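Local structure of uncharacterized protein (5L0L) at residues Asp45-Gly48 against Tyr49-Ile52; Ser74-Arg77 against Gly78-Asp81; Leu102-Asn105 against Ser106-Phe109; Ile172-Glu176 against Glu177-Ala181; Leu183-Phe186 against Lys187-Ala191. The protein is of unknown function but carries a HIT-related domain, a fold often linked to nucleotide chemistry, within a larger protein that probably has a transmembrane helix. All coordinates share one frame; numbering follows the deposited sequence. Where two conformers were deposited one is given.

Contact 1 of 5, residues Asp45-Gly48 against Tyr49-Ile52; sequences DCRG and YRII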
loop_
_atom_site.group_PDB
_atom_site.type_symbol
_atom_site.label_atom_id
_atom_site.label_comp_id
_atom_site.label_asym_id
_atom_site.label_seq_id
_atom_site.Cartn_x
_atom_site.Cartn_y
_atom_site.Cartn_z
ATOM N N ASP A 45 9.507 14.843 5.496
ATOM C CA ASP A 45 9.490 13.900 6.586
ATOM C C ASP A 45 10.544 12.818 6.336
ATOM O O ASP A 45 10.393 12.003 5.432
ATOM C CB ASP A 45 8.093 13.272 6.704
ATOM C CG ASP A 45 7.923 12.448 7.979
ATOM O OD1 ASP A 45 8.779 12.513 8.903
ATOM O OD2 ASP A 45 6.898 11.737 8.060
ATOM N N CYS A 46 11.589 12.820 7.172
ATOM C CA CYS A 46 12.680 11.857 7.076
ATOM C C CYS A 46 12.444 10.591 7.846
ATOM O O CYS A 46 13.206 9.631 7.685
ATOM C CB CYS A 46 14.006 12.479 7.553
ATOM S SG CYS A 46 14.105 12.917 9.293
ATOM N N ARG A 47 11.388 10.543 8.670
ATOM C CA ARG A 47 11.144 9.345 9.480
ATOM C C ARG A 47 10.964 8.101 8.598
ATOM O O ARG A 47 10.266 8.143 7.566
ATOM C CB ARG A 47 9.910 9.491 10.350
ATOM C CG ARG A 47 9.998 10.646 11.353
ATOM C CD ARG A 47 8.716 10.807 12.130
ATOM N NE ARG A 47 7.606 11.032 11.206
ATOM C CZ ARG A 47 6.364 10.578 11.355
ATOM N NH1 ARG A 47 5.990 9.908 12.436
ATOM N NH2 ARG A 47 5.481 10.833 10.422
ATOM N N GLY A 48 11.583 7.005 9.021
ATOM C CA GLY A 48 11.513 5.742 8.312
ATOM C C GLY A 48 12.145 5.752 6.913
ATOM O O GLY A 48 11.886 4.847 6.123
ATOM N N TYR A 49 12.970 6.751 6.631
ATOM C CA TYR A 49 13.496 7.000 5.289
ATOM C C TYR A 49 12.365 6.997 4.249
ATOM O O TYR A 49 12.479 6.359 3.213
ATOM C CB TYR A 49 14.593 5.965 4.924
ATOM C CG TYR A 49 15.689 5.699 5.942
ATOM C CD1 TYR A 49 16.135 6.684 6.838
ATOM C CD2 TYR A 49 16.292 4.463 6.007
ATOM C CE1 TYR A 49 17.139 6.415 7.752
ATOM C CE2 TYR A 49 17.337 4.197 6.880
ATOM C CZ TYR A 49 17.755 5.159 7.758
ATOM O OH TYR A 49 18.733 4.887 8.654
ATOM N N ARG A 50 11.253 7.689 4.550
ATOM C CA ARG A 50 10.092 7.696 3.659
ATOM C C ARG A 50 10.464 8.071 2.230
ATOM O O ARG A 50 11.197 9.072 2.023
ATOM C CB ARG A 50 9.055 8.704 4.132
ATOM C CG ARG A 50 8.119 8.242 5.200
ATOM C CD ARG A 50 7.250 9.416 5.665
ATOM N NE ARG A 50 6.213 9.741 4.701
ATOM C CZ ARG A 50 5.130 10.492 4.971
ATOM N NH1 ARG A 50 4.982 11.096 6.149
ATOM N NH2 ARG A 50 4.204 10.655 4.030
ATOM N N ILE A 51 9.929 7.319 1.267
ATOM C CA ILE A 51 9.941 7.713 -0.139
ATOM C C ILE A 51 8.520 7.939 -0.647
ATOM O O ILE A 51 7.546 7.477 -0.047
ATOM C CB ILE A 51 10.645 6.687 -1.044
ATOM C CG1 ILE A 51 9.938 5.339 -0.983
ATOM C CG2 ILE A 51 12.134 6.621 -0.698
ATOM C CD1 ILE A 51 10.402 4.344 -2.021
ATOM N N ILE A 52 8.423 8.692 -1.731
ATOM C CA ILE A 52 7.175 8.834 -2.501
ATOM C C ILE A 52 7.452 8.251 -3.885
ATOM O O ILE A 52 8.463 8.574 -4.519
ATOM C CB ILE A 52 6.770 10.295 -2.648
ATOM C CG1 ILE A 52 6.623 10.963 -1.271
ATOM C CG2 ILE A 52 5.464 10.428 -3.454
ATOM C CD1 ILE A 52 6.573 12.483 -1.331
HETATM O O HOH W 1 12.357 10.781 3.742
#
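The carboxylate of Asp45 is held by two guanidinium groups set very differently against it. Arg50 comes from outside the fork, NH1 reaching the anti lone pair of OD2 at 2.8 Å, and the two planes stand 77° apart. Arg47 instead lays the edge of its guanidinium alongside both oxygens, with NE meeting the syn lone pair of OD1 at 3.0 Å and NH2 meeting OD2 at 2.9 Å. OD1 also accepts the backbone N of Arg47 from above the carboxylate plane, which makes an Asx turn, and it takes Ile172 N as well. With CG of Asp45 anti to its own N (chi1 -170°), the carboxylate sits between the two arginines. Their nearest nitrogens, Arg47 NH2 and Arg50 NH1, are 4.3 Å apart, and the shared carboxylate probably offsets that closeness. Outside the pair, Arg47 NH2 also reaches Asp157 O and Arg50 NH1 reaches Leu158 O, so the whole network is buried yet well bonded.

Tyr49 N gives Cys46 O only a weak bond, while Arg50 N bonds to Arg47 O at 3.2 Å across two successive left-handed residues, Gly48 and Tyr49, a turn close to type III'. The Tyr49 side chain leaves the turn, its OH bonding to Val145 O and Ile142 N. The backbone angles of Arg47 and Gly48 fit an overlapping type II beta turn, and with the Asx turn it forms the last part of the connection from strand 35-41 into strand 51-58 of the antiparallel sheet of this HIT-related domain.

Contact 2 of 5, residues Ser74-Arg77 against Gly78-Asp81; sequences SEQR and GLND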
loop_
_atom_site.group_PDB
_atom_site.type_symbol
_atom_site.label_atom_id
_atom_site.label_comp_id
_atom_site.label_asym_id
_atom_site.label_seq_id
_atom_site.Cartn_x
_atom_site.Cartn_y
_atom_site.Cartn_z
ATOM N N SER A 74 -3.674 -0.115 -15.910
ATOM C CA SER A 74 -2.239 -0.165 -16.258
ATOM C C SER A 74 -1.402 0.826 -15.439
ATOM O O SER A 74 -0.275 0.507 -15.055
ATOM C CB SER A 74 -1.986 0.159 -17.715
ATOM O OG SER A 74 -2.823 -0.651 -18.510
ATOM N N GLU A 75 -1.945 2.016 -15.232
ATOM C CA GLU A 75 -1.260 3.047 -14.448
ATOM C C GLU A 75 -1.082 2.597 -13.005
ATOM O O GLU A 75 0.014 2.713 -12.440
ATOM C CB GLU A 75 -2.015 4.398 -14.551
ATOM C CG GLU A 75 -1.917 5.019 -15.951
ATOM C CD GLU A 75 -2.864 6.176 -16.236
ATOM O OE1 GLU A 75 -3.916 6.320 -15.568
ATOM O OE2 GLU A 75 -2.537 6.962 -17.142
ATOM N N GLN A 76 -2.154 2.080 -12.412
ATOM C CA GLN A 76 -2.088 1.544 -11.053
ATOM C C GLN A 76 -1.139 0.352 -10.951
ATOM O O GLN A 76 -0.345 0.215 -9.991
ATOM C CB GLN A 76 -3.499 1.167 -10.567
ATOM C CG GLN A 76 -3.523 0.527 -9.174
ATOM C CD GLN A 76 -3.277 1.556 -8.074
ATOM O OE1 GLN A 76 -2.156 1.655 -7.482
ATOM N NE2 GLN A 76 -4.267 2.346 -7.818
ATOM N N ARG A 77 -1.226 -0.540 -11.934
ATOM C CA ARG A 77 -0.384 -1.709 -11.933
ATOM C C ARG A 77 1.105 -1.333 -11.985
ATOM O O ARG A 77 1.927 -1.946 -11.307
ATOM C CB ARG A 77 -0.725 -2.626 -13.104
ATOM C CG ARG A 77 -0.144 -3.997 -12.893
ATOM C CD ARG A 77 -0.213 -4.830 -14.136
ATOM N NE ARG A 77 0.223 -6.179 -13.804
ATOM C CZ ARG A 77 0.410 -7.129 -14.698
ATOM N NH1 ARG A 77 0.788 -8.342 -14.289
ATOM N NH2 ARG A 77 0.210 -6.872 -15.976
ATOM N N GLY A 78 1.428 -0.350 -12.813
ATOM C CA GLY A 78 2.809 0.123 -12.945
ATOM C C GLY A 78 3.319 0.733 -11.634
ATOM O O GLY A 78 4.443 0.475 -11.255
ATOM N N LEU A 79 2.488 1.528 -10.967
ATOM C CA LEU A 79 2.840 2.084 -9.635
ATOM C C LEU A 79 3.191 0.949 -8.693
ATOM O O LEU A 79 4.206 0.978 -7.997
ATOM C CB LEU A 79 1.689 2.912 -9.061
ATOM C CG LEU A 79 2.047 3.711 -7.802
ATOM C CD1 LEU A 79 2.866 4.924 -8.170
ATOM C CD2 LEU A 79 0.840 4.162 -7.023
ATOM N N ASN A 80 2.328 -0.051 -8.656
ATOM C CA ASN A 80 2.516 -1.186 -7.767
ATOM C C ASN A 80 3.725 -2.044 -8.122
ATOM O O ASN A 80 4.334 -2.624 -7.240
ATOM C CB ASN A 80 1.231 -2.020 -7.710
ATOM C CG ASN A 80 0.125 -1.315 -6.941
ATOM O OD1 ASN A 80 0.242 -0.148 -6.576
ATOM N ND2 ASN A 80 -0.930 -2.029 -6.635
ATOM N N ASP A 81 4.060 -2.137 -9.411
ATOM C CA ASP A 81 5.302 -2.825 -9.816
ATOM C C ASP A 81 6.539 -2.061 -9.314
ATOM O O ASP A 81 7.497 -2.667 -8.820
ATOM C CB ASP A 81 5.388 -2.960 -11.346
ATOM C CG ASP A 81 4.478 -4.038 -11.915
ATOM O OD1 ASP A 81 3.912 -4.886 -11.177
ATOM O OD2 ASP A 81 4.339 -4.056 -13.182
#
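Asp81 N donates to Arg77 O at 2.9 Å, and Gly78 N to Ser74 O at the same length to that precision. Between them, Leu79 N bonds to Glu75 O and Asn80 N to Gln76 O, giving the unbroken i to i+4 ladder of an alpha helix, here part of helix 73-92. The helix has one side against the sheet, where Leu79 meets Tyr37 and Leu129, and another against the second subunit.

Within each of two pairs, the side chains are one turn apart. Gln76 doubles back at chi2 (74°), and its OE1 comes 3.1 Å from Asn80 OD1. As modelled these are two acceptors and no bond joins them. OE1 takes its hydrogen from Gln101 NE2, while Asn80 ND2 makes a weak bond to Ser84 OG of the second subunit. The two amide planes are turned 50° from each other.

Arg77 and Asp81 form the other pair. Arg77 runs out fully extended, and its NE stays 4.7 Å from Asp81 OD2, too far for a direct ion pair; Asp81 instead has a salt bridge to Arg32. Both also face the second subunit, where their oppositely charged partners are distant and the attraction weak. Near the start of the helix, Ser74 OG bonds to Glu202 of the second subunit. On the sheet side, the Leu79 methyl CD2 sits 3.9 Å from Gln76 OE1.

Contact 3 of 5, residues Leu102-Asn105 against Ser106-Phe109; sequences LGNN and SQSF. With SO4 (sulfate ion), chain C.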
loop_
_atom_site.group_PDB
_atom_site.type_symbol
_atom_site.label_atom_id
_atom_site.label_comp_id
_atom_site.label_asym_id
_atom_site.label_seq_id
_atom_site.Cartn_x
_atom_site.Cartn_y
_atom_site.Cartn_z
ATOM N N LEU A 102 -2.780 6.560 -0.313
ATOM C CA LEU A 102 -3.800 7.272 0.451
ATOM C C LEU A 102 -4.386 8.384 -0.397
ATOM O O LEU A 102 -5.451 8.209 -0.980
ATOM C CB LEU A 102 -3.249 7.762 1.798
ATOM C CG LEU A 102 -2.696 6.717 2.750
ATOM C CD1 LEU A 102 -2.278 7.359 4.084
ATOM C CD2 LEU A 102 -3.640 5.565 3.045
ATOM N N GLY A 103 -3.694 9.513 -0.487
ATOM C CA GLY A 103 -4.234 10.688 -1.180
ATOM C C GLY A 103 -5.112 11.605 -0.344
ATOM O O GLY A 103 -5.761 12.495 -0.925
ATOM N N ASN A 104 -5.114 11.461 0.994
ATOM C CA ASN A 104 -6.001 12.262 1.834
ATOM C C ASN A 104 -5.769 13.770 1.682
ATOM O O ASN A 104 -6.721 14.578 1.777
ATOM C CB ASN A 104 -5.822 11.924 3.291
ATOM C CG ASN A 104 -6.190 10.485 3.604
ATOM O OD1 ASN A 104 -7.211 9.959 3.127
ATOM N ND2 ASN A 104 -5.331 9.842 4.359
ATOM N N ASN A 105 -4.511 14.138 1.448
ATOM C CA ASN A 105 -4.183 15.560 1.371
ATOM C C ASN A 105 -4.614 16.244 0.081
ATOM O O ASN A 105 -4.409 17.446 -0.034
ATOM C CB ASN A 105 -2.686 15.773 1.617
ATOM C CG ASN A 105 -2.295 15.423 3.021
ATOM O OD1 ASN A 105 -3.127 15.407 3.933
ATOM N ND2 ASN A 105 -1.015 15.161 3.221
ATOM N N SER A 106 -5.143 15.514 -0.882
ATOM C CA SER A 106 -5.751 16.089 -2.090
ATOM C C SER A 106 -7.202 15.597 -2.267
ATOM O O SER A 106 -7.742 15.588 -3.377
ATOM C CB SER A 106 -4.897 15.744 -3.316
ATOM O OG SER A 106 -4.720 14.349 -3.487
ATOM N N GLN A 107 -7.835 15.191 -1.171
ATOM C CA GLN A 107 -9.233 14.741 -1.181
ATOM C C GLN A 107 -10.022 15.501 -0.120
ATOM O O GLN A 107 -9.511 15.769 0.961
ATOM C CB GLN A 107 -9.321 13.236 -0.933
ATOM C CG GLN A 107 -8.726 12.389 -2.058
ATOM C CD GLN A 107 -8.372 10.978 -1.668
ATOM O OE1 GLN A 107 -8.764 10.479 -0.610
ATOM N NE2 GLN A 107 -7.567 10.331 -2.503
ATOM N N SER A 108 -11.270 15.893 -0.428
ATOM C CA SER A 108 -12.077 16.631 0.535
ATOM C C SER A 108 -13.561 16.215 0.393
ATOM O O SER A 108 -13.922 15.484 -0.518
ATOM C CB SER A 108 -11.886 18.148 0.362
ATOM O OG SER A 108 -12.316 18.515 -0.937
ATOM N N PHE A 109 -14.366 16.611 1.368
ATOM C CA PHE A 109 -15.744 16.214 1.446
ATOM C C PHE A 109 -16.602 17.426 1.828
ATOM O O PHE A 109 -16.232 18.184 2.706
ATOM C CB PHE A 109 -15.921 15.103 2.481
ATOM C CG PHE A 109 -17.284 14.509 2.496
ATOM C CD1 PHE A 109 -17.747 13.770 1.413
ATOM C CD2 PHE A 109 -18.114 14.693 3.587
ATOM C CE1 PHE A 109 -19.020 13.225 1.415
ATOM C CE2 PHE A 109 -19.390 14.128 3.601
ATOM C CZ PHE A 109 -19.847 13.404 2.505
HETATM S S SO4 C . -1.137 11.863 0.751
HETATM O O1 SO4 C . -0.099 12.513 -0.101
HETATM O O2 SO4 C . -2.295 12.724 0.542
HETATM O O3 SO4 C . -1.152 10.527 0.166
HETATM O O4 SO4 C . -0.443 12.062 2.031
HETATM O O HOH W 2 -9.599 10.702 1.960
#
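Gly103 O receives Ser106 N at 3.1 Å, the first of two backbone bonds that close a short turn with 3-10 character between strands 96-101 and 107-110 of the HIT-related domain. The second runs from Gln107 N to Asn104 O, and both donors stand well above the carbonyl planes. Asn104 and Asn105 have the backbone angles of a type I turn, and Gly103 enters it with positive phi.

Anion binding comes next. The turn directs main-chain N-H groups at a sulfate: Gly103 N donates to its O3 at 2.8 Å and Asn105 N to its O2 at the same distance. His128 NE2 and His130 NE2 also bond to the ion. The sulfate probably comes from the crystallisation liquor, but a site shared by two histidines and a glycine-containing turn is consistent with the phosphate pocket of HIT proteins.

Side-chain polar contacts make the third group. The Gln107 side chain is extended beyond CG, and Gly103 O sits over the face of its amide, 3.1 Å from CD. Its NE2 makes a weak bond to Leu102 O at 3.4 Å, an oxygen that also has a weak bond from Gln98 of the second subunit. Asn104 and Gln107 turn their amide planes nearly at right angles, 85° apart, and their oxygens do not bond. Asn104 OD1 also accepts from Gln98 NE2 of the second subunit. Between the two amides one water donates to both, at 2.8 Å to Asn104 OD1 and 2.7 Å to Gln107 OE1.

Contact 4 of 5, residues Ile172-Glu176 against Glu177-Ala181; sequences IKWNE and EELKA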
loop_
_atom_site.group_PDB
_atom_site.type_symbol
_atom_site.label_atom_id
_atom_site.label_comp_id
_atom_site.label_asym_id
_atom_site.label_seq_id
_atom_site.Cartn_x
_atom_site.Cartn_y
_atom_site.Cartn_z
ATOM N N ILE A 172 9.299 15.020 10.614
ATOM C CA ILE A 172 10.617 15.542 10.958
ATOM C C ILE A 172 11.335 15.988 9.682
ATOM O O ILE A 172 11.610 15.164 8.798
ATOM C CB ILE A 172 11.473 14.515 11.723
ATOM C CG1 ILE A 172 10.745 14.199 13.044
ATOM C CG2 ILE A 172 12.884 15.067 11.975
ATOM C CD1 ILE A 172 11.401 13.156 13.875
ATOM N N LYS A 173 11.673 17.283 9.627
ATOM C CA LYS A 173 12.340 17.848 8.461
ATOM C C LYS A 173 13.741 17.272 8.332
ATOM O O LYS A 173 14.357 16.882 9.325
ATOM C CB LYS A 173 12.455 19.384 8.563
ATOM C CG LYS A 173 11.113 20.076 8.561
ATOM C CD LYS A 173 10.698 20.655 7.201
ATOM C CE LYS A 173 9.540 21.640 7.348
ATOM N NZ LYS A 173 8.401 21.235 6.457
ATOM N N TRP A 174 14.220 17.182 7.105
ATOM C CA TRP A 174 15.559 16.632 6.837
ATOM C C TRP A 174 16.684 17.572 7.278
ATOM O O TRP A 174 16.693 18.748 6.917
ATOM C CB TRP A 174 15.745 16.359 5.322
ATOM C CG TRP A 174 15.264 15.078 4.874
ATOM C CD1 TRP A 174 14.145 14.838 4.137
ATOM C CD2 TRP A 174 15.880 13.808 5.093
ATOM N NE1 TRP A 174 14.000 13.488 3.918
ATOM C CE2 TRP A 174 15.060 12.833 4.479
ATOM C CE3 TRP A 174 17.037 13.389 5.770
ATOM C CZ2 TRP A 174 15.374 11.465 4.505
ATOM C CZ3 TRP A 174 17.332 12.056 5.798
ATOM C CH2 TRP A 174 16.517 11.101 5.169
ATOM N N ASN A 175 17.646 17.054 8.022
ATOM C CA ASN A 175 18.980 17.659 8.096
ATOM C C ASN A 175 19.620 17.476 6.689
ATOM O O ASN A 175 19.516 16.374 6.100
ATOM C CB ASN A 175 19.792 16.918 9.169
ATOM C CG ASN A 175 21.271 17.258 9.154
ATOM O OD1 ASN A 175 22.063 16.680 8.380
ATOM N ND2 ASN A 175 21.662 18.200 10.015
ATOM N N GLU A 176 20.372 18.493 6.242
ATOM C CA GLU A 176 20.995 18.518 4.889
ATOM C C GLU A 176 22.016 17.391 4.666
ATOM O O GLU A 176 21.920 16.701 3.643
ATOM C CB GLU A 176 21.628 19.897 4.551
ATOM C CG GLU A 176 21.981 20.069 3.060
ATOM C CD GLU A 176 22.742 21.353 2.688
ATOM O OE1 GLU A 176 22.666 22.371 3.425
ATOM O OE2 GLU A 176 23.434 21.361 1.619
ATOM N N GLU A 177 22.984 17.197 5.573
ATOM C CA GLU A 177 23.957 16.131 5.374
ATOM C C GLU A 177 23.335 14.754 5.466
ATOM O O GLU A 177 23.728 13.842 4.726
ATOM C CB GLU A 177 25.125 16.316 6.335
ATOM C CG GLU A 177 25.923 17.552 5.966
ATOM C CD GLU A 177 26.356 17.603 4.498
ATOM O OE1 GLU A 177 26.980 16.624 3.997
ATOM O OE2 GLU A 177 26.079 18.644 3.826
ATOM N N GLU A 178 22.328 14.613 6.326
ATOM C CA GLU A 178 21.642 13.325 6.444
ATOM C C GLU A 178 20.851 12.978 5.180
ATOM O O GLU A 178 20.872 11.836 4.743
ATOM C CB GLU A 178 20.707 13.308 7.670
ATOM C CG GLU A 178 21.505 13.351 8.964
ATOM C CD GLU A 178 20.651 13.402 10.215
ATOM O OE1 GLU A 178 19.426 13.127 10.181
ATOM O OE2 GLU A 178 21.247 13.721 11.272
ATOM N N LEU A 179 20.209 13.983 4.600
ATOM C CA LEU A 179 19.474 13.808 3.334
ATOM C C LEU A 179 20.434 13.328 2.245
ATOM O O LEU A 179 20.150 12.361 1.527
ATOM C CB LEU A 179 18.787 15.087 2.911
ATOM C CG LEU A 179 18.100 15.094 1.534
ATOM C CD1 LEU A 179 17.047 13.990 1.437
ATOM C CD2 LEU A 179 17.521 16.483 1.301
ATOM N N LYS A 180 21.562 14.009 2.138
ATOM C CA LYS A 180 22.560 13.617 1.130
ATOM C C LYS A 180 23.046 12.166 1.330
ATOM O O LYS A 180 23.171 11.421 0.365
ATOM C CB LYS A 180 23.735 14.590 1.133
ATOM C CG LYS A 180 23.391 15.936 0.546
ATOM C CD LYS A 180 24.699 16.758 0.430
ATOM C CE LYS A 180 24.671 18.161 0.968
ATOM N NZ LYS A 180 24.592 19.189 -0.111
ATOM N N ALA A 181 23.311 11.776 2.574
ATOM C CA ALA A 181 23.769 10.411 2.885
ATOM C C ALA A 181 22.688 9.370 2.526
ATOM O O ALA A 181 22.974 8.340 1.958
ATOM C CB ALA A 181 24.131 10.300 4.360
HETATM O O HOH W 3 17.287 14.484 9.289
#
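The indole of Trp174 turns one face to Leu179. Its CB is 4.1 Å from Leu179 CB. Further out, the methyl CD1 of Leu179 sits squarely over the five-membered ring, 3.8 Å from its centroid and only 7° off the normal, a CH-pi contact. On the benzo side CE3 comes within 3.4 Å of Leu179 N, and CZ3 lies 3.7 Å from Glu178 C. At the pyrrole tip NE1 is tied outside the pair, to Asn42 O.

The neighbouring Asn175 is the N-cap of helix 176-194. With CG anti to its backbone N (chi1 168°), OD1 faces the first turn and takes Glu178 N at 2.9 Å, in the carbonyl plane. The return link is indirect: a water accepts from Asn175 N and donates to Glu178 OE1 at 2.7 Å, where a capping box would have a direct bond. Glu178 also has a salt bridge to Arg148. A Glu176–Lys180 salt bridge one turn on is less certain, since Glu176 was modelled in two conformers. The capping carbonyl of Asn175 and the carboxylates of the first turn would probably suit the positive end of the helix dipole.

Contact 5 of 5, residues Leu183-Phe186 against Lys187-Ala191; sequences LAMF and KLKLA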
loop_
_atom_site.group_PDB
_atom_site.type_symbol
_atom_site.label_atom_id
_atom_site.label_comp_id
_atom_site.label_asym_id
_atom_site.label_seq_id
_atom_site.Cartn_x
_atom_site.Cartn_y
_atom_site.Cartn_z
ATOM N N LEU A 183 20.104 9.616 0.495
ATOM C CA LEU A 183 19.937 9.640 -0.976
ATOM C C LEU A 183 20.991 8.800 -1.668
ATOM O O LEU A 183 20.677 7.918 -2.468
ATOM C CB LEU A 183 20.050 11.070 -1.509
ATOM C CG LEU A 183 18.873 12.037 -1.475
ATOM C CD1 LEU A 183 19.285 13.434 -1.893
ATOM C CD2 LEU A 183 17.748 11.581 -2.389
ATOM N N ALA A 184 22.251 9.054 -1.331
ATOM C CA ALA A 184 23.361 8.305 -1.933
ATOM C C ALA A 184 23.199 6.804 -1.693
ATOM O O ALA A 184 23.439 6.005 -2.612
ATOM C CB ALA A 184 24.696 8.816 -1.373
HETATM N N MSE A 185 22.789 6.398 -0.486
HETATM C CA MSE A 185 22.654 4.966 -0.197
HETATM C C MSE A 185 21.466 4.354 -0.895
HETATM O O MSE A 185 21.555 3.218 -1.363
HETATM C CB MSE A 185 22.636 4.707 1.307
HETATM C CG MSE A 185 22.772 3.243 1.681
HETATM SE SE MSE A 185 24.445 2.430 1.026
HETATM C CE MSE A 185 25.674 3.059 2.307
ATOM N N PHE A 186 20.337 5.079 -0.967
ATOM C CA PHE A 186 19.187 4.568 -1.734
ATOM C C PHE A 186 19.570 4.351 -3.201
ATOM O O PHE A 186 19.250 3.307 -3.775
ATOM C CB PHE A 186 17.966 5.462 -1.617
ATOM C CG PHE A 186 17.035 5.063 -0.492
ATOM C CD1 PHE A 186 17.398 5.270 0.823
ATOM C CD2 PHE A 186 15.808 4.468 -0.751
ATOM C CE1 PHE A 186 16.564 4.895 1.875
ATOM C CE2 PHE A 186 14.954 4.105 0.300
ATOM C CZ PHE A 186 15.332 4.325 1.611
ATOM N N LYS A 187 20.279 5.320 -3.783
ATOM C CA LYS A 187 20.724 5.180 -5.184
ATOM C C LYS A 187 21.636 3.963 -5.381
ATOM O O LYS A 187 21.440 3.181 -6.300
ATOM C CB LYS A 187 21.438 6.440 -5.662
ATOM C CG LYS A 187 20.530 7.622 -5.866
ATOM C CD LYS A 187 21.315 8.859 -6.203
ATOM C CE LYS A 187 20.432 10.097 -6.297
ATOM N NZ LYS A 187 21.226 11.325 -6.568
ATOM N N LEU A 188 22.603 3.798 -4.494
ATOM C CA LEU A 188 23.523 2.684 -4.579
ATOM C C LEU A 188 22.825 1.340 -4.415
ATOM O O LEU A 188 23.059 0.419 -5.210
ATOM C CB LEU A 188 24.677 2.832 -3.589
ATOM C CG LEU A 188 25.711 1.698 -3.634
ATOM C CD1 LEU A 188 26.329 1.574 -5.012
ATOM C CD2 LEU A 188 26.786 1.926 -2.577
ATOM N N LYS A 189 21.963 1.215 -3.401
ATOM C CA LYS A 189 21.290 -0.054 -3.175
ATOM C C LYS A 189 20.366 -0.386 -4.360
ATOM O O LYS A 189 20.279 -1.532 -4.767
ATOM C CB LYS A 189 20.516 -0.067 -1.847
ATOM C CG LYS A 189 21.389 -0.025 -0.596
ATOM C CD LYS A 189 22.378 -1.148 -0.530
ATOM C CE LYS A 189 23.146 -1.253 0.787
ATOM N NZ LYS A 189 24.275 -2.193 0.494
ATOM N N LEU A 190 19.713 0.616 -4.920
ATOM C CA LEU A 190 18.866 0.395 -6.085
ATOM C C LEU A 190 19.690 -0.018 -7.297
ATOM O O LEU A 190 19.338 -0.984 -8.004
ATOM C CB LEU A 190 18.044 1.643 -6.385
ATOM C CG LEU A 190 17.124 1.573 -7.612
ATOM C CD1 LEU A 190 16.155 0.419 -7.531
ATOM C CD2 LEU A 190 16.426 2.909 -7.781
ATOM N N ALA A 191 20.802 0.690 -7.516
ATOM C CA ALA A 191 21.668 0.384 -8.665
ATOM C C ALA A 191 22.228 -1.030 -8.524
ATOM O O ALA A 191 22.268 -1.773 -9.520
ATOM C CB ALA A 191 22.774 1.411 -8.822
#
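This is a local helical contact, one turn against the next in the middle of helix 176-194, with one side facing the fold and the other facing out. Its frame is the i to i+4 ladder: Lys187 N donates to Leu183 O at 2.9 Å, Lys189 N to Met185 O at 2.9 Å, and Leu188 N and Leu190 N bond to Ala184 O and Phe186 O likewise.

Toward the outside Met185, present as selenomethionine, and Lys189 run next to each other in the same direction. Met185 leaves with CG anti to N (chi1 -169°) and then bends at chi2 and chi3, which brings SE to 3.9 Å from Lys189 CE. The Leu188 methyl CD2 is a looser neighbour, 4.3 Å from SE.

On the flank, Lys187 stretches fully extended past Ile26 and Ile211, and its ammonium bonds to His212 O. The buried side belongs to Leu183, Phe186 and Leu190. Phe186 meets Tyr90 edge-to-face, and Phe186, Lys189 and Leu190 all touch Val89. This part of the helix thus packs on strands 25-31 and 207-211, neighbours at one edge of the sheet, and against helix 73-92.

Contacts 1 and 2 are the buried ones, contact 4 is on the surface, and contacts 3 and 5 are partly buried. Contacts 4 and 5 share helix 176-194, one at its capped start, the other further along it. Contact 1 touches both: Cys46 packs on Trp174, while Tyr49 and Ile51 pack on Phe186. Contacts 2 and 3 do not touch each other, but both meet the second subunit. Buried chemistry is charged in contact 1, whereas contact 2 pairs amides and charges whose main partners lie outside it. Contact 3 alone binds an anion, contact 4 joins a helix cap to a CH-pi contact, and the side-chain packing of contact 5 is largely apolar, with lysines at its margins.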